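Local coordinates for uncharacterized protein (Clostridium sporogenes, PDB 4Q0Y) that is of unknown function but adopts a hot-dog, thioesterase-like fold, so a thioesterase-type activity is possible though not established, at residues B[14-19]-B[69-74]; B[41-46]-B[104-109]; B[61-66]-B[92-97]. All blocks are in the same frame, centred on the assembly; numbering follows the deposited sequence.

Contact 1: residues B[14-19]-B[69-74]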
loop_
_atom_site.group_PDB
_atom_site.type_symbol
_atom_site.label_atom_id
_atom_site.label_comp_id
_atom_site.label_asym_id
_atom_site.label_seq_id
_atom_site.Cartn_x
_atom_site.Cartn_y
_atom_site.Cartn_z
ATOM N N PHE B 14 19.442 -2.168 12.202
ATOM C CA PHE B 14 20.643 -1.846 12.986
ATOM C C PHE B 14 20.264 -1.145 14.282
ATOM O O PHE B 14 19.205 -0.500 14.351
ATOM C CB PHE B 14 21.576 -0.924 12.206
ATOM C CG PHE B 14 22.018 -1.473 10.871
ATOM C CD1 PHE B 14 21.195 -1.322 9.719
ATOM C CD2 PHE B 14 23.245 -2.112 10.735
ATOM C CE1 PHE B 14 21.592 -1.808 8.482
ATOM C CE2 PHE B 14 23.634 -2.606 9.483
ATOM C CZ PHE B 14 22.809 -2.453 8.367
ATOM N N LYS B 15 21.139 -1.238 15.283
ATOM C CA LYS B 15 20.909 -0.604 16.567
ATOM C C LYS B 15 20.947 0.909 16.419
ATOM O O LYS B 15 21.831 1.445 15.764
ATOM C CB LYS B 15 21.939 -1.059 17.592
ATOM C CG LYS B 15 21.674 -0.572 18.992
ATOM C CD LYS B 15 22.597 -1.300 19.951
ATOM C CE LYS B 15 22.395 -0.837 21.355
ATOM N NZ LYS B 15 20.993 -1.020 21.816
ATOM N N PHE B 16 19.975 1.594 17.014
ATOM C CA PHE B 16 19.907 3.056 16.969
ATOM C C PHE B 16 20.949 3.579 17.954
ATOM O O PHE B 16 20.686 3.642 19.152
ATOM C CB PHE B 16 18.475 3.512 17.316
ATOM C CG PHE B 16 18.144 4.907 16.873
ATOM C CD1 PHE B 16 18.909 6.005 17.293
ATOM C CD2 PHE B 16 17.014 5.142 16.096
ATOM C CE1 PHE B 16 18.575 7.295 16.897
ATOM C CE2 PHE B 16 16.665 6.444 15.709
ATOM C CZ PHE B 16 17.462 7.502 16.092
ATOM N N ASN B 17 22.143 3.937 17.471
ATOM C CA ASN B 17 23.245 4.391 18.357
ATOM C C ASN B 17 23.746 5.811 18.054
ATOM O O ASN B 17 24.796 6.216 18.551
ATOM C CB ASN B 17 24.407 3.376 18.317
ATOM C CG ASN B 17 25.038 3.253 16.946
ATOM O OD1 ASN B 17 24.674 3.960 16.007
ATOM N ND2 ASN B 17 25.916 2.281 16.797
ATOM N N SER B 18 23.017 6.538 17.211
ATOM C CA SER B 18 23.418 7.873 16.770
ATOM C C SER B 18 22.253 8.559 16.080
ATOM O O SER B 18 21.421 7.895 15.474
ATOM C CB SER B 18 24.582 7.778 15.777
ATOM O OG SER B 18 24.989 9.039 15.297
ATOM N N PHE B 19 22.198 9.889 16.194
ATOM C CA PHE B 19 21.264 10.719 15.406
ATOM C C PHE B 19 21.947 11.367 14.187
ATOM O O PHE B 19 21.311 12.157 13.494
ATOM C CB PHE B 19 20.605 11.788 16.305
ATOM C CG PHE B 19 19.396 11.293 17.049
ATOM C CD1 PHE B 19 18.139 11.357 16.457
ATOM C CD2 PHE B 19 19.516 10.768 18.341
ATOM C CE1 PHE B 19 17.013 10.899 17.139
ATOM C CE2 PHE B 19 18.391 10.303 19.032
ATOM C CZ PHE B 19 17.139 10.363 18.421
ATOM N N SER B 69 13.205 1.600 18.332
ATOM C CA SER B 69 14.108 2.579 17.706
ATOM C C SER B 69 15.172 1.793 16.959
ATOM O O SER B 69 15.878 0.984 17.553
ATOM C CB SER B 69 14.750 3.572 18.678
ATOM O OG SER B 69 13.803 4.081 19.577
ATOM N N TYR B 70 15.259 2.045 15.664
ATOM C CA TYR B 70 16.227 1.369 14.798
ATOM C C TYR B 70 16.760 2.292 13.725
ATOM O O TYR B 70 16.149 3.315 13.388
ATOM C CB TYR B 70 15.568 0.186 14.115
ATOM C CG TYR B 70 15.133 -0.941 15.013
ATOM C CD1 TYR B 70 16.068 -1.666 15.764
ATOM C CD2 TYR B 70 13.786 -1.351 15.057
ATOM C CE1 TYR B 70 15.679 -2.710 16.574
ATOM C CE2 TYR B 70 13.381 -2.423 15.860
ATOM C CZ TYR B 70 14.323 -3.083 16.631
ATOM O OH TYR B 70 13.968 -4.138 17.439
ATOM N N HIS B 71 17.948 1.947 13.215
ATOM C CA HIS B 71 18.420 2.459 11.941
ATOM C C HIS B 71 18.105 1.357 10.968
ATOM O O HIS B 71 18.399 0.205 11.247
ATOM C CB HIS B 71 19.909 2.751 11.984
ATOM C CG HIS B 71 20.245 3.985 12.758
ATOM N ND1 HIS B 71 21.470 4.607 12.664
ATOM C CD2 HIS B 71 19.523 4.718 13.634
ATOM C CE1 HIS B 71 21.498 5.659 13.453
ATOM N NE2 HIS B 71 20.326 5.763 14.041
ATOM N N ILE B 72 17.486 1.719 9.842
ATOM C CA ILE B 72 17.032 0.756 8.867
ATOM C C ILE B 72 17.436 1.131 7.453
ATOM O O ILE B 72 17.526 2.313 7.086
ATOM C CB ILE B 72 15.494 0.521 8.936
ATOM C CG1 ILE B 72 14.709 1.811 8.599
ATOM C CG2 ILE B 72 15.106 0.005 10.309
ATOM C CD1 ILE B 72 13.211 1.595 8.468
ATOM N N GLN B 73 17.676 0.078 6.662
ATOM C CA GLN B 73 18.051 0.183 5.258
ATOM C C GLN B 73 17.065 -0.660 4.465
ATOM O O GLN B 73 17.291 -1.871 4.297
ATOM C CB GLN B 73 19.488 -0.278 5.037
ATOM C CG GLN B 73 19.949 -0.181 3.576
ATOM C CD GLN B 73 21.329 -0.776 3.367
ATOM O OE1 GLN B 73 22.247 -0.583 4.183
ATOM N NE2 GLN B 73 21.481 -1.527 2.292
ATOM N N PRO B 74 15.973 -0.040 3.981
ATOM C CA PRO B 74 15.102 -0.741 3.045
ATOM C C PRO B 74 15.794 -0.857 1.696
ATOM O O PRO B 74 16.312 0.151 1.176
ATOM C CB PRO B 74 13.856 0.158 2.948
ATOM C CG PRO B 74 14.319 1.498 3.351
ATOM C CD PRO B 74 15.395 1.265 4.384
HETATM O O HOH W 1 18.154 -0.024 18.492
#
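The edge of the H71 imidazole meets the face of F16 in a T-shaped stack, with ring centroids 4.4 Å apart and planes at 68°. H71 NE2 lies over the middle of the F16 ring and CD2 over its CG side. With CG anti to the backbone N (chi1 -161°), the F16 ring is placed beside the imidazole and near S69 CB and Y70 O. At its edge the imidazole reaches the turn: H71 NE2 gives S18 O a weak, bent hydrogen bond of 2.8 Å. ND1 receives a weak bond from S23 N, and the Y92 ring stacks on the imidazole, which together probably limit its rotation. The backbones form an antiparallel hydrogen-bonded pair between neighbouring strands of the hot-dog-like sheet, F14 N to H71 O at 2.8 Å and H71 N to F14 O at 3.0 Å. Here F14 and H71 share one face of the sheet, their CB atoms 4.0 Å apart. The F14 ring turns its edge to H71 O, which lies 3.5 Å from F14 CD1. A water accepts from F16 N and donates to S69 O, joining the two backbones where no direct bond does. F16 CD2 also packs 3.8 Å from S69 CB.

Contact 2: residues B[41-46]-B[104-109]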
loop_
_atom_site.group_PDB
_atom_site.type_symbol
_atom_site.label_atom_id
_atom_site.label_comp_id
_atom_site.label_asym_id
_atom_site.label_seq_id
_atom_site.Cartn_x
_atom_site.Cartn_y
_atom_site.Cartn_z
ATOM N N VAL B 41 4.038 0.795 1.340
ATOM C CA VAL B 41 2.868 1.658 1.272
ATOM C C VAL B 41 3.117 2.956 2.062
ATOM O O VAL B 41 2.854 4.047 1.555
ATOM C CB VAL B 41 1.598 0.925 1.744
ATOM C CG1 VAL B 41 0.439 1.884 1.978
ATOM C CG2 VAL B 41 1.209 -0.135 0.703
ATOM N N ILE B 42 3.674 2.827 3.271
ATOM C CA ILE B 42 4.052 4.009 4.075
ATOM C C ILE B 42 5.059 4.888 3.327
ATOM O O ILE B 42 4.830 6.102 3.193
ATOM C CB ILE B 42 4.614 3.608 5.458
ATOM C CG1 ILE B 42 3.469 3.050 6.299
ATOM C CG2 ILE B 42 5.316 4.801 6.137
ATOM C CD1 ILE B 42 3.918 2.338 7.553
HETATM N N MSE B 43 6.127 4.276 2.807
HETATM C CA MSE B 43 7.195 5.016 2.116
HETATM C C MSE B 43 6.684 5.742 0.884
HETATM O O MSE B 43 7.120 6.868 0.610
HETATM C CB MSE B 43 8.400 4.147 1.770
HETATM C CG MSE B 43 9.141 3.619 3.006
HETATM SE SE MSE B 43 9.881 5.058 4.139
HETATM C CE MSE B 43 11.099 5.798 2.779
ATOM N N ASN B 44 5.754 5.133 0.144
ATOM C CA ASN B 44 5.137 5.795 -1.024
ATOM C C ASN B 44 4.053 6.838 -0.689
ATOM O O ASN B 44 3.573 7.520 -1.596
ATOM C CB ASN B 44 4.536 4.771 -1.990
ATOM C CG ASN B 44 5.579 4.093 -2.854
ATOM O OD1 ASN B 44 6.652 4.647 -3.116
ATOM N ND2 ASN B 44 5.230 2.948 -3.380
ATOM N N SER B 45 3.652 6.931 0.575
ATOM C CA SER B 45 2.595 7.836 0.980
ATOM C C SER B 45 3.064 8.954 1.922
ATOM O O SER B 45 2.216 9.720 2.416
ATOM C CB SER B 45 1.450 7.013 1.562
ATOM O OG SER B 45 1.790 6.496 2.802
ATOM N N LEU B 46 4.381 9.151 2.051
ATOM C CA LEU B 46 4.921 10.172 2.969
ATOM C C LEU B 46 4.431 11.584 2.680
ATOM O O LEU B 46 4.166 12.324 3.615
ATOM C CB LEU B 46 6.456 10.182 2.972
ATOM C CG LEU B 46 7.149 8.894 3.396
ATOM C CD1 LEU B 46 8.651 9.019 3.151
ATOM C CD2 LEU B 46 6.837 8.564 4.835
ATOM N N ILE B 104 10.125 9.121 11.054
ATOM C CA ILE B 104 11.095 8.614 10.082
ATOM C C ILE B 104 12.011 9.786 9.705
ATOM O O ILE B 104 11.511 10.842 9.320
ATOM C CB ILE B 104 10.404 8.050 8.827
ATOM C CG1 ILE B 104 9.600 6.794 9.219
ATOM C CG2 ILE B 104 11.433 7.749 7.722
ATOM C CD1 ILE B 104 8.653 6.294 8.150
ATOM N N ILE B 105 13.326 9.603 9.853
ATOM C CA ILE B 105 14.318 10.622 9.521
ATOM C C ILE B 105 15.221 10.046 8.433
ATOM O O ILE B 105 15.683 8.925 8.550
ATOM C CB ILE B 105 15.170 10.991 10.762
ATOM C CG1 ILE B 105 14.291 11.522 11.910
ATOM C CG2 ILE B 105 16.273 11.995 10.406
ATOM C CD1 ILE B 105 15.006 11.543 13.249
ATOM N N PHE B 106 15.500 10.830 7.404
ATOM C CA PHE B 106 16.386 10.372 6.320
ATOM C C PHE B 106 17.812 10.708 6.747
ATOM O O PHE B 106 18.145 11.874 6.900
ATOM C CB PHE B 106 15.997 11.024 4.996
ATOM C CG PHE B 106 14.765 10.426 4.373
ATOM C CD1 PHE B 106 13.510 10.693 4.889
ATOM C CD2 PHE B 106 14.862 9.556 3.301
ATOM C CE1 PHE B 106 12.378 10.111 4.352
ATOM C CE2 PHE B 106 13.728 8.969 2.748
ATOM C CZ PHE B 106 12.481 9.261 3.260
ATOM N N SER B 107 18.628 9.673 6.962
ATOM C CA SER B 107 20.015 9.782 7.437
ATOM C C SER B 107 20.834 10.682 6.521
ATOM O O SER B 107 20.723 10.586 5.288
ATOM C CB SER B 107 20.699 8.402 7.489
ATOM O OG SER B 107 22.048 8.526 7.932
ATOM N N GLY B 108 21.624 11.566 7.123
ATOM C CA GLY B 108 22.450 12.504 6.398
ATOM C C GLY B 108 21.697 13.699 5.828
ATOM O O GLY B 108 22.253 14.425 5.008
ATOM N N THR B 109 20.441 13.897 6.284
ATOM C CA THR B 109 19.593 15.005 5.868
ATOM C C THR B 109 18.742 15.520 7.033
ATOM O O THR B 109 18.661 14.909 8.092
ATOM C CB THR B 109 18.597 14.619 4.729
ATOM O OG1 THR B 109 17.448 13.982 5.278
ATOM C CG2 THR B 109 19.220 13.713 3.666
#
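The last turn of helix 33-44 and the end of strand 102-106 face each other without any backbone contact: the closest CA atoms, those of L46 and I104, stay 9.5 Å apart, and side chains alone fill the interval. The helical segment closes with S45 N bonded to I42 O, after which the chain turns so that L46 still points at the strand. On the other side the strand runs into a type II beta turn from F106 to T109, with G108 at its third position (phi 77°) and T109 OG1 donating to F106 O over 2.7 Å. Two residues of the strand receive two from the helix and L46 from just beyond it. I104, extended along chi2, sends CD1 among them: I42 CG2 comes to 4.2 Å, while M43 SE and L46 CD2 each stand 4.4 Å from that methyl. Both M43 and L46 reach the F106 ring at CZ, from the opposite direction. L46 CD1 arrives in the plane of the ring, at its edge, 3.8 Å from CZ; M43 CE touches CZ obliquely, also at 3.8 Å. M43 is a selenomethionine whose chain is bent at both chi2 (-61°) and chi3 (-62°), and this curl carries its terminal methyl to the ring. No hydrogen bond crosses the interface, which is buried and wholly apolar. Around it, F89 of strand 83-95 sets its ring edge-to-face with F106, strand 112-115 adds Y113 and L115, and I42 also packs on helix 117-126 through I122 and L123, so both helices meet on the face of the sheet that carries I104.

Contact 3: residues B[61-66]-B[92-97]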
loop_
_atom_site.group_PDB
_atom_site.type_symbol
_atom_site.label_atom_id
_atom_site.label_comp_id
_atom_site.label_asym_id
_atom_site.label_seq_id
_atom_site.Cartn_x
_atom_site.Cartn_y
_atom_site.Cartn_z
ATOM N N ALA B 61 14.702 14.299 20.438
ATOM C CA ALA B 61 14.075 12.994 20.583
ATOM C C ALA B 61 15.123 12.077 21.162
ATOM O O ALA B 61 16.329 12.269 20.950
ATOM C CB ALA B 61 13.617 12.443 19.258
ATOM N N ASN B 62 14.653 11.114 21.934
ATOM C CA ASN B 62 15.502 10.032 22.355
ATOM C C ASN B 62 14.774 8.719 22.271
ATOM O O ASN B 62 13.532 8.603 22.405
ATOM C CB ASN B 62 16.017 10.272 23.774
ATOM C CG ASN B 62 14.902 10.466 24.759
ATOM O OD1 ASN B 62 14.089 9.573 24.927
ATOM N ND2 ASN B 62 14.845 11.632 25.410
ATOM N N ILE B 63 15.620 7.716 22.191
ATOM C CA ILE B 63 15.142 6.391 21.874
ATOM C C ILE B 63 14.319 5.735 22.975
ATOM O O ILE B 63 13.409 4.968 22.675
ATOM C CB ILE B 63 16.276 5.488 21.390
ATOM C CG1 ILE B 63 17.308 5.182 22.494
ATOM C CG2 ILE B 63 16.915 6.135 20.172
ATOM C CD1 ILE B 63 18.330 4.153 22.070
ATOM N N GLU B 64 14.591 6.081 24.229
ATOM C CA GLU B 64 13.874 5.511 25.358
ATOM C C GLU B 64 12.395 5.875 25.382
ATOM O O GLU B 64 11.617 5.204 26.055
ATOM C CB GLU B 64 14.510 5.914 26.684
ATOM C CG GLU B 64 15.946 5.471 26.910
ATOM C CD GLU B 64 17.011 6.363 26.297
ATOM O OE1 GLU B 64 16.727 7.439 25.734
ATOM O OE2 GLU B 64 18.164 5.965 26.374
ATOM N N SER B 65 12.017 6.947 24.667
ATOM C CA SER B 65 10.634 7.406 24.580
ATOM C C SER B 65 9.761 6.586 23.625
ATOM O O SER B 65 8.578 6.799 23.580
ATOM C CB SER B 65 10.609 8.880 24.131
ATOM O OG SER B 65 11.401 9.686 25.010
ATOM N N PHE B 66 10.340 5.637 22.896
ATOM C CA PHE B 66 9.651 4.890 21.845
ATOM C C PHE B 66 9.673 3.385 22.094
ATOM O O PHE B 66 10.589 2.866 22.738
ATOM C CB PHE B 66 10.309 5.202 20.506
ATOM C CG PHE B 66 10.140 6.629 20.087
ATOM C CD1 PHE B 66 11.051 7.593 20.509
ATOM C CD2 PHE B 66 9.068 7.013 19.281
ATOM C CE1 PHE B 66 10.889 8.939 20.146
ATOM C CE2 PHE B 66 8.901 8.346 18.908
ATOM C CZ PHE B 66 9.802 9.308 19.365
ATOM N N TYR B 92 16.513 6.621 10.020
ATOM C CA TYR B 92 16.350 6.425 11.476
ATOM C C TYR B 92 14.854 6.339 11.706
ATOM O O TYR B 92 14.104 7.181 11.200
ATOM C CB TYR B 92 16.954 7.575 12.307
ATOM C CG TYR B 92 18.307 8.108 11.821
ATOM C CD1 TYR B 92 19.316 7.246 11.329
ATOM C CD2 TYR B 92 18.605 9.462 11.923
ATOM C CE1 TYR B 92 20.541 7.736 10.895
ATOM C CE2 TYR B 92 19.833 9.964 11.493
ATOM C CZ TYR B 92 20.793 9.097 10.976
ATOM O OH TYR B 92 22.009 9.577 10.566
ATOM N N ILE B 93 14.411 5.347 12.479
ATOM C CA ILE B 93 12.979 5.192 12.744
ATOM C C ILE B 93 12.732 5.107 14.240
ATOM O O ILE B 93 13.468 4.416 14.939
ATOM C CB ILE B 93 12.368 4.017 11.935
ATOM C CG1 ILE B 93 10.850 4.089 11.953
ATOM C CG2 ILE B 93 12.858 2.661 12.434
ATOM C CD1 ILE B 93 10.204 3.394 10.774
ATOM N N LEU B 94 11.740 5.884 14.706
ATOM C CA LEU B 94 11.338 5.940 16.111
ATOM C C LEU B 94 9.854 5.623 16.128
ATOM O O LEU B 94 9.052 6.404 15.615
ATOM C CB LEU B 94 11.610 7.329 16.657
ATOM C CG LEU B 94 13.057 7.791 16.634
ATOM C CD1 LEU B 94 13.123 9.283 16.963
ATOM C CD2 LEU B 94 13.901 6.971 17.593
ATOM N N VAL B 95 9.491 4.464 16.673
ATOM C CA VAL B 95 8.130 3.924 16.560
ATOM C C VAL B 95 7.425 3.925 17.912
ATOM O O VAL B 95 7.871 3.234 18.836
ATOM C CB VAL B 95 8.109 2.479 15.998
ATOM C CG1 VAL B 95 6.681 1.936 15.861
ATOM C CG2 VAL B 95 8.831 2.399 14.663
ATOM N N GLY B 96 6.306 4.647 18.003
ATOM C CA GLY B 96 5.423 4.560 19.141
ATOM C C GLY B 96 5.867 5.255 20.402
ATOM O O GLY B 96 6.335 4.609 21.353
ATOM N N ASP B 97 5.693 6.575 20.419
ATOM C CA ASP B 97 5.872 7.359 21.647
ATOM C C ASP B 97 4.625 7.267 22.525
ATOM O O ASP B 97 3.668 6.558 22.178
ATOM C CB ASP B 97 6.329 8.800 21.354
ATOM C CG ASP B 97 5.268 9.680 20.678
ATOM O OD1 ASP B 97 4.072 9.323 20.559
ATOM O OD2 ASP B 97 5.670 10.795 20.286
#
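N62 OD1 is held twice by S65, whose backbone O in turn approaches D97 across the contact: S65 OG donates to the amide oxygen over 2.7 Å, and S65 N adds a long, weak bond. The backbone bonds S65 N to N62 O and F66 N to I63 O form a short 3-10 turn at residues 63-65, and the bonds to N62 OD1 brace its start. The turn delivers the F66 ring onto the end of strand 83-95. L94 CB stands over the ring centre, 3.5 Å from the centroid and only 6° off the normal, a well-formed CH-pi contact. The branches of L94 then part: CD1 packs 3.9 Å from A61 CB, and CD2 lies 4.1 Å from I63 CG2, so one leucine is covered by three residues of the loop. D97 runs alongside F66, its CB 3.6 Å from F66 CE2; its OD1 is engaged by K101 N. With no conventional hydrogen bond between the segments, the backbones meet through two CA-H...O contacts, D97 CA to S65 O and F66 CA to G96 O, both 3.4 Å. G96 takes a positive phi (76°) between V95 and D97. While L94 faces the loop and F16, its neighbours I93 and V95 pack on helix 117-126, consistent with the hot-dog fold, in which an antiparallel sheet wraps around a helix.

In the fold
All three contacts draw on one antiparallel sheet, in which strands 68-80, 83-95 and 102-106 are consecutive neighbours. Contacts 1 and 3 have centres 11 Å apart and touch directly, Y70 O being probably hydrogen-bonded to I93 N; contacts 2 and 3, 15 Å apart, are joined by I105 O with Y92 N and by the hydroxyls of S107 and Y92. Contacts 1 and 2 lie 13 Å apart and do not touch. Along the chain, contact 1 crosses both others, whereas contact 3 is nested within the loop that contact 2 closes. Strand pairing, helix packing and loop packing thus interlock in a single hot-dog-like domain, sequence-distant pieces meeting through neighbouring strands of one sheet.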